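Local coordinates for protein cleavage and polyadenylation specificity factor 100 KD subunit (Methanosarcina mazei, PDB 2XR1) that probably terminates transcription by cutting nascent RNA at the exit channel of RNA polymerase and degrading it 5'-3', with two zinc ions, at residues Gly190-Val195 against Arg629-Leu634; His348-Thr353 against Val374-Ser379; Gln597-Arg602 against Lys622-Glu627; Ser207-Asp212 against Pro321-Thr326. One frame throughout, in Å; residues are numbered along the deposited sequence.

Interaction 1: residues Gly190-Val195 against Arg629-Leu634; sequences GGCKEV and RALTNL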
loop_
_atom_site.group_PDB
_atom_site.type_symbol
_atom_site.label_atom_id
_atom_site.label_comp_id
_atom_site.label_asym_id
_atom_site.label_seq_id
_atom_site.Cartn_x
_atom_site.Cartn_y
_atom_site.Cartn_z
ATOM N N GLY B 190 -8.653 7.624 -0.748
ATOM C CA GLY B 190 -9.379 8.755 -1.281
ATOM C C GLY B 190 -9.437 9.808 -0.197
ATOM O O GLY B 190 -9.346 9.477 0.952
ATOM N N GLY B 191 -9.612 11.066 -0.561
ATOM C CA GLY B 191 -9.720 12.136 0.420
ATOM C C GLY B 191 -8.415 12.891 0.654
ATOM O O GLY B 191 -8.274 13.620 1.649
ATOM N N CYS B 192 -7.480 12.745 -0.283
ATOM C CA CYS B 192 -6.168 13.344 -0.144
ATOM C C CYS B 192 -5.923 14.315 -1.278
ATOM O O CYS B 192 -6.077 13.982 -2.456
ATOM C CB CYS B 192 -5.084 12.255 -0.045
ATOM S SG CYS B 192 -5.252 11.290 1.545
ATOM N N LYS B 193 -5.563 15.536 -0.902
ATOM C CA LYS B 193 -5.377 16.631 -1.867
ATOM C C LYS B 193 -6.666 16.872 -2.630
ATOM O O LYS B 193 -6.654 17.388 -3.740
ATOM C CB LYS B 193 -4.199 16.358 -2.803
ATOM C CG LYS B 193 -2.833 16.377 -2.116
ATOM C CD LYS B 193 -1.744 16.042 -3.117
ATOM C CE LYS B 193 -0.319 16.242 -2.605
ATOM N NZ LYS B 193 0.061 15.245 -1.578
ATOM N N GLU B 194 -7.779 16.484 -2.004
ATOM C CA GLU B 194 -9.128 16.695 -2.548
ATOM C C GLU B 194 -10.108 16.721 -1.355
ATOM O O GLU B 194 -9.804 16.290 -0.257
ATOM C CB GLU B 194 -9.519 15.610 -3.562
ATOM C CG GLU B 194 -9.584 14.211 -2.948
ATOM C CD GLU B 194 -9.607 13.029 -3.954
ATOM O OE1 GLU B 194 -9.529 13.195 -5.215
ATOM O OE2 GLU B 194 -9.703 11.895 -3.444
ATOM N N VAL B 195 -11.262 17.298 -1.584
ATOM C CA VAL B 195 -12.400 17.117 -0.702
ATOM C C VAL B 195 -13.206 16.070 -1.385
ATOM O O VAL B 195 -13.365 16.131 -2.597
ATOM C CB VAL B 195 -13.222 18.393 -0.605
ATOM C CG1 VAL B 195 -14.495 18.098 0.039
ATOM C CG2 VAL B 195 -12.434 19.450 0.197
ATOM N N ARG B 629 3.122 16.530 6.901
ATOM C CA ARG B 629 3.128 16.365 5.464
ATOM C C ARG B 629 1.748 15.946 4.923
ATOM O O ARG B 629 1.026 15.185 5.581
ATOM C CB ARG B 629 4.124 15.278 5.125
ATOM C CG ARG B 629 3.976 14.717 3.720
ATOM C CD ARG B 629 5.296 14.059 3.192
ATOM N NE ARG B 629 5.642 12.800 3.880
ATOM C CZ ARG B 629 4.992 11.637 3.736
ATOM N NH1 ARG B 629 3.919 11.532 2.936
ATOM N NH2 ARG B 629 5.425 10.567 4.409
ATOM N N ALA B 630 1.414 16.413 3.709
ATOM C CA ALA B 630 0.120 16.106 3.084
ATOM C C ALA B 630 0.117 14.718 2.488
ATOM O O ALA B 630 1.084 14.310 1.822
ATOM C CB ALA B 630 -0.211 17.100 2.031
ATOM N N LEU B 631 -0.971 13.985 2.729
ATOM C CA LEU B 631 -1.087 12.631 2.185
ATOM C C LEU B 631 -1.442 12.673 0.688
ATOM O O LEU B 631 -1.908 13.689 0.180
ATOM C CB LEU B 631 -2.121 11.827 2.959
ATOM C CG LEU B 631 -1.851 11.557 4.442
ATOM C CD1 LEU B 631 -3.005 10.787 5.073
ATOM C CD2 LEU B 631 -0.553 10.781 4.595
ATOM N N THR B 632 -1.150 11.581 -0.009
ATOM C CA THR B 632 -1.474 11.425 -1.426
ATOM C C THR B 632 -2.303 10.172 -1.569
ATOM O O THR B 632 -2.015 9.181 -0.926
ATOM C CB THR B 632 -0.187 11.344 -2.291
ATOM O OG1 THR B 632 0.423 12.632 -2.360
ATOM C CG2 THR B 632 -0.456 10.891 -3.714
ATOM N N ASN B 633 -3.336 10.195 -2.402
ATOM C CA ASN B 633 -4.107 8.961 -2.629
ATOM C C ASN B 633 -3.170 7.861 -3.110
ATOM O O ASN B 633 -2.394 8.093 -3.990
ATOM C CB ASN B 633 -5.234 9.171 -3.642
ATOM C CG ASN B 633 -6.324 10.037 -3.102
ATOM O OD1 ASN B 633 -6.467 10.157 -1.889
ATOM N ND2 ASN B 633 -7.105 10.637 -3.965
ATOM N N LEU B 634 -3.255 6.702 -2.474
ATOM C CA LEU B 634 -2.523 5.479 -2.819
ATOM C C LEU B 634 -1.125 5.363 -2.276
ATOM O O LEU B 634 -0.475 4.390 -2.572
ATOM C CB LEU B 634 -2.546 5.132 -4.323
ATOM C CG LEU B 634 -3.919 4.852 -4.930
ATOM C CD1 LEU B 634 -3.775 4.659 -6.398
ATOM C CD2 LEU B 634 -4.588 3.635 -4.273
HETATM O O HOH W 1 -3.767 15.497 1.590
#
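Asn-633, Cys-192 and Lys-193 carry this contact, which joins the N-terminal and C-terminal parts of the metallo-beta-lactamase fold. Gly-190-Val-195 forms a loop between strands 185-190 and 199-203. Arg-629-Leu-634 runs off the end of strand 627-630, which belongs to the other sheet.

Asn-633 turns its amide onto the loop. ND2 donates to Glu-194 OE2 at 2.9 Å. The bond lies near the amide plane but meets the carboxylate from above, and the two planes are 56° apart. OE2 also receives Gly-191 N at 3.0 Å, on its anti lone pair, and makes a salt bridge with Arg-197 NE. The carboxylate oxygen is thus gripped by three donors. On the other side of the amide, Asn-633 OD1 takes a weak bond from Cys-192 N at 3.2 Å.

Cys-192 is buried and acts here as an apolar group. Its SG lies 3.5 Å from Leu-631 CB, and Phe-200 packs on both residues. The loop reaches the active site through Gly-191, whose backbone bonds to that of the zinc ligand His-607. The partner segment faces the dimer: Asn-633 O accepts from Arg-638 of the second subunit.

The Lys-193 chain is extended until its last torsion (chi4 70°) bends it, and it crosses Thr-632 at an oblique angle. This brings NZ to Thr-632 OG1 at 2.8 Å and to Leu-631 O at 3.1 Å, above the carbonyl plane. A water completes the link: it accepts from Lys-193 N and donates to the same Leu-631 O, at 3.0 Å.

Interaction 2: residues His348-Thr353 against Val374-Ser379; sequences HNVVFT and VETVIS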
loop_
_atom_site.group_PDB
_atom_site.type_symbol
_atom_site.label_atom_id
_atom_site.label_comp_id
_atom_site.label_asym_id
_atom_site.label_seq_id
_atom_site.Cartn_x
_atom_site.Cartn_y
_atom_site.Cartn_z
ATOM N N HIS B 348 1.406 2.382 19.962
ATOM C CA HIS B 348 1.232 3.602 19.253
ATOM C C HIS B 348 -0.195 4.084 19.417
ATOM O O HIS B 348 -1.111 3.308 19.712
ATOM C CB HIS B 348 1.545 3.361 17.778
ATOM C CG HIS B 348 1.831 4.613 17.000
ATOM N ND1 HIS B 348 3.086 5.173 16.929
ATOM C CD2 HIS B 348 1.026 5.402 16.249
ATOM C CE1 HIS B 348 3.040 6.263 16.188
ATOM N NE2 HIS B 348 1.805 6.421 15.753
ATOM N N ASN B 349 -0.382 5.388 19.273
ATOM C CA ASN B 349 -1.710 5.965 19.350
ATOM C C ASN B 349 -1.857 6.931 18.207
ATOM O O ASN B 349 -1.026 7.842 18.079
ATOM C CB ASN B 349 -1.935 6.740 20.661
ATOM C CG ASN B 349 -1.867 5.882 21.862
ATOM O OD1 ASN B 349 -2.912 5.469 22.414
ATOM N ND2 ASN B 349 -0.658 5.622 22.316
ATOM N N VAL B 350 -2.910 6.753 17.406
ATOM C CA VAL B 350 -3.112 7.594 16.251
ATOM C C VAL B 350 -4.522 8.165 16.312
ATOM O O VAL B 350 -5.452 7.448 16.632
ATOM C CB VAL B 350 -2.879 6.837 14.899
ATOM C CG1 VAL B 350 -3.504 5.518 14.926
ATOM C CG2 VAL B 350 -3.479 7.610 13.749
ATOM N N VAL B 351 -4.661 9.449 16.011
ATOM C CA VAL B 351 -5.951 10.102 15.943
ATOM C C VAL B 351 -6.334 10.518 14.540
ATOM O O VAL B 351 -5.585 11.173 13.845
ATOM C CB VAL B 351 -5.971 11.337 16.816
ATOM C CG1 VAL B 351 -7.159 12.144 16.504
ATOM C CG2 VAL B 351 -5.955 10.930 18.315
ATOM N N PHE B 352 -7.504 10.092 14.104
ATOM C CA PHE B 352 -8.049 10.559 12.866
ATOM C C PHE B 352 -9.065 11.548 13.271
ATOM O O PHE B 352 -9.954 11.183 13.990
ATOM C CB PHE B 352 -8.764 9.438 12.138
ATOM C CG PHE B 352 -7.850 8.524 11.401
ATOM C CD1 PHE B 352 -7.126 7.555 12.081
ATOM C CD2 PHE B 352 -7.730 8.600 10.006
ATOM C CE1 PHE B 352 -6.265 6.684 11.399
ATOM C CE2 PHE B 352 -6.878 7.745 9.326
ATOM C CZ PHE B 352 -6.141 6.775 10.030
ATOM N N THR B 353 -8.991 12.778 12.795
ATOM C CA THR B 353 -9.893 13.816 13.287
ATOM C C THR B 353 -11.223 13.743 12.626
ATOM O O THR B 353 -12.211 14.166 13.212
ATOM C CB THR B 353 -9.354 15.264 13.051
ATOM O OG1 THR B 353 -9.197 15.458 11.657
ATOM C CG2 THR B 353 -8.006 15.500 13.733
ATOM N N VAL B 374 -1.110 10.371 22.230
ATOM C CA VAL B 374 -1.276 10.571 20.768
ATOM C C VAL B 374 0.074 10.732 20.112
ATOM O O VAL B 374 0.712 11.728 20.322
ATOM C CB VAL B 374 -1.913 11.907 20.352
ATOM C CG1 VAL B 374 -2.769 11.692 19.089
ATOM C CG2 VAL B 374 -2.665 12.523 21.448
ATOM N N GLU B 375 0.503 9.803 19.299
ATOM C CA GLU B 375 1.762 9.996 18.662
ATOM C C GLU B 375 1.562 10.572 17.261
ATOM O O GLU B 375 2.368 11.387 16.839
ATOM C CB GLU B 375 2.576 8.717 18.681
ATOM C CG GLU B 375 3.230 8.410 20.063
ATOM C CD GLU B 375 2.262 7.852 21.148
ATOM O OE1 GLU B 375 1.352 7.103 20.774
ATOM O OE2 GLU B 375 2.414 8.111 22.389
ATOM N N THR B 376 0.487 10.192 16.566
ATOM C CA THR B 376 0.208 10.629 15.192
ATOM C C THR B 376 -1.195 11.207 15.079
ATOM O O THR B 376 -2.139 10.610 15.570
ATOM C CB THR B 376 0.263 9.401 14.227
ATOM O OG1 THR B 376 1.539 8.756 14.333
ATOM C CG2 THR B 376 0.024 9.772 12.771
ATOM N N VAL B 377 -1.328 12.353 14.420
ATOM C CA VAL B 377 -2.636 12.939 14.088
ATOM C C VAL B 377 -2.805 13.051 12.566
ATOM O O VAL B 377 -1.933 13.521 11.857
ATOM C CB VAL B 377 -2.744 14.386 14.593
ATOM C CG1 VAL B 377 -4.144 14.959 14.217
ATOM C CG2 VAL B 377 -2.459 14.491 16.111
ATOM N N ILE B 378 -3.934 12.583 12.071
ATOM C CA ILE B 378 -4.286 12.730 10.682
ATOM C C ILE B 378 -5.463 13.677 10.731
ATOM O O ILE B 378 -6.531 13.316 11.246
ATOM C CB ILE B 378 -4.695 11.382 10.062
ATOM C CG1 ILE B 378 -3.438 10.517 9.873
ATOM C CG2 ILE B 378 -5.408 11.603 8.714
ATOM C CD1 ILE B 378 -3.478 9.171 10.426
ATOM N N SER B 379 -5.246 14.890 10.199
ATOM C CA SER B 379 -6.194 15.993 10.334
ATOM C C SER B 379 -6.809 16.414 9.022
ATOM O O SER B 379 -6.152 16.384 8.000
ATOM C CB SER B 379 -5.483 17.206 10.925
ATOM O OG SER B 379 -6.370 18.310 10.976
#
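His-348 sets its CG anti to the backbone N (chi1 -161°), which swings the ring across to Thr-376 and Glu-375. Glu-375 bends at chi2 (76°) and so brings OE1 back to Asn-349. The imidazole is held in two ways. Its NE2 pairs in the ring plane with Thr-376 OG1 at 2.7 Å. Glu-375 CB sits over one face, 3.9 Å from the ring centroid. Asn-349 ND2 donates to Glu-375 OE1 at 2.9 Å, on the syn lone pair, while OE2 makes a salt bridge with Arg-373.

The backbones run parallel. Asn-349 O accepts from both Glu-375 N and Thr-376 N. Next come Val-351 N to Thr-376 O at 2.8 Å, Ile-378 N to Val-351 O at 2.8 Å, and Thr-353 N to Ile-378 O at 3.0 Å.

Ile-378 CD1 lies over a face of the Phe-352 ring in a CH-pi contact and also touches Val-350 CG2. Val-351 and Val-374 pack on the other side of the sheet. These are inner strands of one of the two sheets of the metallo-beta-lactamase fold, and the first leads directly to Asp-355, which binds both zinc ions.

Interaction 3: residues Gln597-Arg602 against Lys622-Glu627; sequences QPRPER and KKLKIE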
loop_
_atom_site.group_PDB
_atom_site.type_symbol
_atom_site.label_atom_id
_atom_site.label_comp_id
_atom_site.label_asym_id
_atom_site.label_seq_id
_atom_site.Cartn_x
_atom_site.Cartn_y
_atom_site.Cartn_z
ATOM N N GLN B 597 -2.857 17.898 23.624
ATOM C CA GLN B 597 -2.181 17.271 24.767
ATOM C C GLN B 597 -2.418 15.764 24.699
ATOM O O GLN B 597 -3.565 15.312 24.567
ATOM C CB GLN B 597 -2.744 17.754 26.093
ATOM C CG GLN B 597 -2.410 19.151 26.481
ATOM C CD GLN B 597 -3.191 19.642 27.723
ATOM O OE1 GLN B 597 -3.969 20.577 27.650
ATOM N NE2 GLN B 597 -2.966 19.001 28.859
ATOM N N PRO B 598 -1.342 14.978 24.696
ATOM C CA PRO B 598 0.038 15.412 24.507
ATOM C C PRO B 598 0.260 16.010 23.116
ATOM O O PRO B 598 -0.654 16.022 22.286
ATOM C CB PRO B 598 0.831 14.115 24.617
ATOM C CG PRO B 598 -0.104 13.113 25.189
ATOM C CD PRO B 598 -1.457 13.525 24.909
ATOM N N ARG B 599 1.462 16.514 22.869
ATOM C CA ARG B 599 1.850 16.971 21.534
ATOM C C ARG B 599 2.191 15.767 20.675
ATOM O O ARG B 599 2.924 14.889 21.110
ATOM C CB ARG B 599 3.067 17.857 21.661
ATOM C CG ARG B 599 3.542 18.596 20.420
ATOM C CD ARG B 599 4.796 19.406 20.871
ATOM N NE ARG B 599 4.927 20.773 20.331
ATOM C CZ ARG B 599 3.990 21.720 20.343
ATOM N NH1 ARG B 599 2.772 21.503 20.808
ATOM N NH2 ARG B 599 4.294 22.912 19.861
ATOM N N PRO B 600 1.640 15.691 19.468
ATOM C CA PRO B 600 1.952 14.560 18.605
ATOM C C PRO B 600 3.315 14.718 17.944
ATOM O O PRO B 600 3.823 15.824 17.835
ATOM C CB PRO B 600 0.858 14.639 17.546
ATOM C CG PRO B 600 0.548 16.056 17.471
ATOM C CD PRO B 600 0.669 16.592 18.841
ATOM N N GLU B 601 3.868 13.611 17.489
ATOM C CA GLU B 601 5.170 13.592 16.872
ATOM C C GLU B 601 5.044 13.739 15.354
ATOM O O GLU B 601 5.976 14.224 14.719
ATOM C CB GLU B 601 5.905 12.274 17.200
ATOM C CG GLU B 601 6.002 11.940 18.688
ATOM C CD GLU B 601 6.670 10.557 18.988
ATOM O OE1 GLU B 601 6.748 9.662 18.070
ATOM O OE2 GLU B 601 7.108 10.378 20.163
ATOM N N ARG B 602 3.939 13.294 14.766
ATOM C CA ARG B 602 3.678 13.597 13.359
ATOM C C ARG B 602 2.251 14.083 13.122
ATOM O O ARG B 602 1.350 13.695 13.818
ATOM C CB ARG B 602 3.926 12.414 12.432
ATOM C CG ARG B 602 4.936 11.431 12.836
ATOM C CD ARG B 602 6.326 11.652 12.278
ATOM N NE ARG B 602 6.536 11.004 10.978
ATOM C CZ ARG B 602 6.439 9.682 10.720
ATOM N NH1 ARG B 602 6.107 8.786 11.685
ATOM N NH2 ARG B 602 6.659 9.254 9.453
ATOM N N LYS B 622 6.525 24.477 10.289
ATOM C CA LYS B 622 7.229 25.743 10.483
ATOM C C LYS B 622 6.907 26.377 11.845
ATOM O O LYS B 622 7.806 26.657 12.609
ATOM C CB LYS B 622 6.895 26.721 9.336
ATOM C CG LYS B 622 7.792 27.958 9.242
ATOM N N LYS B 623 5.631 26.596 12.142
ATOM C CA LYS B 623 5.266 27.278 13.385
ATOM C C LYS B 623 5.470 26.415 14.629
ATOM O O LYS B 623 6.033 26.867 15.628
ATOM C CB LYS B 623 3.837 27.794 13.331
ATOM C CG LYS B 623 3.726 29.125 12.577
ATOM N N LEU B 624 5.056 25.154 14.547
ATOM C CA LEU B 624 5.006 24.314 15.736
ATOM C C LEU B 624 6.144 23.324 15.851
ATOM O O LEU B 624 6.276 22.663 16.865
ATOM C CB LEU B 624 3.681 23.582 15.785
ATOM C CG LEU B 624 2.485 24.520 15.710
ATOM C CD1 LEU B 624 1.222 23.696 15.460
ATOM C CD2 LEU B 624 2.409 25.388 16.988
ATOM N N LYS B 625 6.964 23.225 14.821
ATOM C CA LYS B 625 8.082 22.297 14.797
ATOM C C LYS B 625 7.653 20.834 14.857
ATOM O O LYS B 625 8.442 19.979 15.187
ATOM C CB LYS B 625 9.111 22.620 15.896
ATOM C CG LYS B 625 10.039 23.788 15.557
ATOM N N ILE B 626 6.421 20.521 14.509
ATOM C CA ILE B 626 6.006 19.114 14.442
ATOM C C ILE B 626 6.168 18.616 12.996
ATOM O O ILE B 626 5.697 19.226 12.071
ATOM C CB ILE B 626 4.519 18.975 14.833
ATOM C CG1 ILE B 626 4.276 19.458 16.240
ATOM C CG2 ILE B 626 4.040 17.554 14.701
ATOM C CD1 ILE B 626 2.805 19.674 16.494
ATOM N N GLU B 627 6.833 17.505 12.778
ATOM C CA GLU B 627 6.958 16.997 11.405
ATOM C C GLU B 627 5.603 16.689 10.761
ATOM O O GLU B 627 4.859 15.795 11.221
ATOM C CB GLU B 627 7.785 15.737 11.395
ATOM C CG GLU B 627 8.100 15.232 10.018
ATOM C CD GLU B 627 8.981 13.997 10.061
ATOM O OE1 GLU B 627 10.177 14.117 10.453
ATOM O OE2 GLU B 627 8.466 12.896 9.727
#
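Arg-602 and Glu-627 lie side by side at the start of the two parallel strands of a beta-alpha-beta unit. Strand 602-606 leads into helix 610-624, and the chain returns along strand 627-630. The contact lies where the chain leaves the helix, with Lys-625 at positive phi, and turns back toward the sheet.

The salt bridge between the two side chains uses one donor and one acceptor. Arg-602 NE gives a bent bond to Glu-627 OE2 at 3.0 Å, with an angle of 135° at the hydrogen. The oxygen is met from above the carboxylate plane, and the two flat groups are nearly perpendicular, 87° apart. NH2 stays 4.1 Å from OE2, so the pair is not bidentate. Arg-602 bends at chi2 and chi3 to bring NE there.

The backbone of Arg-602 bonds to Glu-375 and Val-377, at the start of the neighbouring strand 376-380. Glu-601 also bonds to Glu-375.

Arg-599 lies at the helix end, but its NH2 is 3.6 Å from Leu-624 O and no bond forms. Its NH1 gives a weak hydrogen bond to Lys-594 O instead, which ties it to helix 586-594.

Between these polar groups sits Ile-626, the main apolar side chain of the contact. It is backed by Val-593 and Val-620 from the two helices. CG2 lies 3.6 Å from Pro-600 O. Through its other branch, CD1 lies 4.4 Å from Pro-600 CG and 4.1 Å from Arg-599 CG.

Interaction 4: residues Ser207-Asp212 against Pro321-Thr326; sequences SRILID and PDIKLT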
loop_
_atom_site.group_PDB
_atom_site.type_symbol
_atom_site.label_atom_id
_atom_site.label_comp_id
_atom_site.label_asym_id
_atom_site.label_seq_id
_atom_site.Cartn_x
_atom_site.Cartn_y
_atom_site.Cartn_z
ATOM N N SER B 207 -4.301 -6.588 11.813
ATOM C CA SER B 207 -5.545 -5.910 11.667
ATOM C C SER B 207 -5.550 -4.849 10.600
ATOM O O SER B 207 -4.539 -4.208 10.322
ATOM C CB SER B 207 -5.925 -5.306 13.015
ATOM O OG SER B 207 -5.939 -6.361 13.951
ATOM N N ARG B 208 -6.729 -4.690 10.018
ATOM C CA ARG B 208 -6.969 -3.740 8.963
ATOM C C ARG B 208 -8.277 -3.068 9.262
ATOM O O ARG B 208 -9.281 -3.738 9.476
ATOM C CB ARG B 208 -6.980 -4.472 7.629
ATOM C CG ARG B 208 -5.566 -4.885 7.189
ATOM C CD ARG B 208 -5.550 -6.166 6.470
ATOM N NE ARG B 208 -6.058 -7.255 7.313
ATOM C CZ ARG B 208 -5.323 -8.041 8.120
ATOM N NH1 ARG B 208 -4.003 -7.889 8.224
ATOM N NH2 ARG B 208 -5.928 -8.991 8.851
ATOM N N ILE B 209 -8.220 -1.753 9.389
ATOM C CA ILE B 209 -9.335 -0.940 9.790
ATOM C C ILE B 209 -9.488 0.061 8.692
ATOM O O ILE B 209 -8.519 0.641 8.259
ATOM C CB ILE B 209 -9.082 -0.191 11.172
ATOM C CG1 ILE B 209 -8.736 -1.205 12.273
ATOM C CG2 ILE B 209 -10.288 0.512 11.647
ATOM C CD1 ILE B 209 -9.721 -2.383 12.393
ATOM N N LEU B 210 -10.725 0.255 8.272
ATOM C CA LEU B 210 -11.062 1.229 7.261
ATOM C C LEU B 210 -11.735 2.406 7.932
ATOM O O LEU B 210 -12.758 2.222 8.572
ATOM C CB LEU B 210 -11.984 0.580 6.230
ATOM C CG LEU B 210 -11.882 0.961 4.771
ATOM C CD1 LEU B 210 -10.500 0.794 4.178
ATOM C CD2 LEU B 210 -12.881 0.077 4.088
ATOM N N ILE B 211 -11.156 3.604 7.825
ATOM C CA ILE B 211 -11.815 4.772 8.335
ATOM C C ILE B 211 -12.458 5.511 7.156
ATOM O O ILE B 211 -11.765 5.970 6.249
ATOM C CB ILE B 211 -10.873 5.694 9.109
ATOM C CG1 ILE B 211 -10.343 4.997 10.370
ATOM C CG2 ILE B 211 -11.617 6.989 9.525
ATOM C CD1 ILE B 211 -8.954 4.316 10.269
ATOM N N ASP B 212 -13.787 5.617 7.209
ATOM C CA ASP B 212 -14.618 6.282 6.203
ATOM C C ASP B 212 -14.603 5.555 4.844
ATOM O O ASP B 212 -13.691 4.798 4.527
ATOM C CB ASP B 212 -14.293 7.792 6.063
ATOM C CG ASP B 212 -14.775 8.639 7.288
ATOM O OD1 ASP B 212 -15.642 8.120 8.051
ATOM O OD2 ASP B 212 -14.307 9.834 7.490
ATOM N N PRO B 321 -7.900 -7.537 17.853
ATOM C CA PRO B 321 -7.071 -8.097 18.918
ATOM C C PRO B 321 -6.024 -7.103 19.452
ATOM O O PRO B 321 -5.495 -7.294 20.522
ATOM C CB PRO B 321 -6.375 -9.275 18.241
ATOM C CG PRO B 321 -7.209 -9.604 17.054
ATOM C CD PRO B 321 -7.887 -8.353 16.631
ATOM N N ASP B 322 -5.712 -6.063 18.694
ATOM C CA ASP B 322 -4.664 -5.147 19.101
ATOM C C ASP B 322 -5.036 -3.704 18.887
ATOM O O ASP B 322 -4.163 -2.859 18.852
ATOM C CB ASP B 322 -3.362 -5.466 18.363
ATOM C CG ASP B 322 -3.485 -5.374 16.803
ATOM O OD1 ASP B 322 -4.605 -5.274 16.216
ATOM O OD2 ASP B 322 -2.423 -5.390 16.162
ATOM N N ILE B 323 -6.323 -3.412 18.752
ATOM C CA ILE B 323 -6.754 -2.046 18.539
ATOM C C ILE B 323 -7.951 -1.701 19.401
ATOM O O ILE B 323 -8.927 -2.431 19.389
ATOM C CB ILE B 323 -7.084 -1.764 17.070
ATOM C CG1 ILE B 323 -5.915 -2.157 16.182
ATOM C CG2 ILE B 323 -7.393 -0.280 16.878
ATOM C CD1 ILE B 323 -6.160 -1.870 14.756
ATOM N N LYS B 324 -7.829 -0.613 20.160
ATOM C CA LYS B 324 -8.932 -0.073 20.938
ATOM C C LYS B 324 -9.296 1.272 20.375
ATOM O O LYS B 324 -8.424 2.088 20.141
ATOM C CB LYS B 324 -8.530 0.119 22.388
ATOM C CG LYS B 324 -8.512 -1.133 23.165
ATOM C CD LYS B 324 -8.241 -0.847 24.615
ATOM C CE LYS B 324 -7.953 -2.143 25.421
ATOM N NZ LYS B 324 -6.979 -3.035 24.704
ATOM N N LEU B 325 -10.579 1.503 20.193
ATOM C CA LEU B 325 -11.111 2.737 19.607
ATOM C C LEU B 325 -11.921 3.510 20.638
ATOM O O LEU B 325 -12.663 2.912 21.431
ATOM C CB LEU B 325 -12.041 2.397 18.448
ATOM C CG LEU B 325 -12.937 3.537 17.924
ATOM C CD1 LEU B 325 -12.106 4.674 17.304
ATOM C CD2 LEU B 325 -14.005 3.027 16.923
ATOM N N THR B 326 -11.740 4.841 20.629
ATOM C CA THR B 326 -12.545 5.775 21.434
ATOM C C THR B 326 -12.993 6.950 20.586
ATOM O O THR B 326 -12.158 7.658 19.996
ATOM C CB THR B 326 -11.788 6.377 22.596
ATOM O OG1 THR B 326 -10.882 5.433 23.161
ATOM C CG2 THR B 326 -12.772 6.851 23.687
#
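Ile-209 and Ile-323 meet tip to tip, one from each sheet of the metallo-beta-lactamase sandwich. This apolar pair is the inner part of the contact. Ile-323 is extended, with CG1 anti to the carbonyl carbon (chi1 -53°) and chi2 near 180°, which sends CD1 out to its partner. CD1 comes 3.6 Å from Ile-209 CG1. It also lies 3.9 Å from Ser-207 CB, so one methyl touches both Ser-207 and Ile-209.

The polar part lies at the start of both segments. Ser-207 OG and Asp-322 OD1 are 2.8 Å apart, close enough for a hydrogen bond, although the serine proton has another acceptor within reach. The second carboxylate oxygen of Asp-322, OD2, is held by Thr-204 OG1. The aspartate is thus turned toward the chain just before Ser-207 as well.

A looser contact adds to this group. Pro-321 CD stands 3.9 Å from Ser-207 OG, and Arg-175 packs on both Pro-321 and Ser-207.

The backbones stay apart: the nearest CA atoms, of Ser-207 and Asp-322, are 7.5 Å from each other. Strand 208-211 lies in its sheet between strands 199-203 and 240-242. Strand 323-329 lies in the facing sheet, between 317-320 and 337-343. Phe-341 of strand 337-343 packs on both isoleucines, and Ala-240 and Ile-242 of strand 240-242 also touch Ile-209.

In the fold
Of the four, interaction 1 closes the longest loop, and the other three are nested within it. Interaction 4 opens next, then interactions 2 and 3 follow in series. Interactions 2 and 3 are neighbours, with centres 11 Å apart: Glu-375 O and Glu-601 N are a probable hydrogen bond just before strands 376-380 and 602-606, which lie side by side. Interactions 2 and 4 touch through Phe-352 and Ile-211, across the two facing sheets, with centres 12 Å apart. The centres of interactions 3 and 4 lie farthest apart, at about 24 Å. Strand 627-630 starts in interaction 3 and ends in interaction 1. The C-terminal part thus completes the metallo-beta-lactamase fold and brings the zinc ligand His-607.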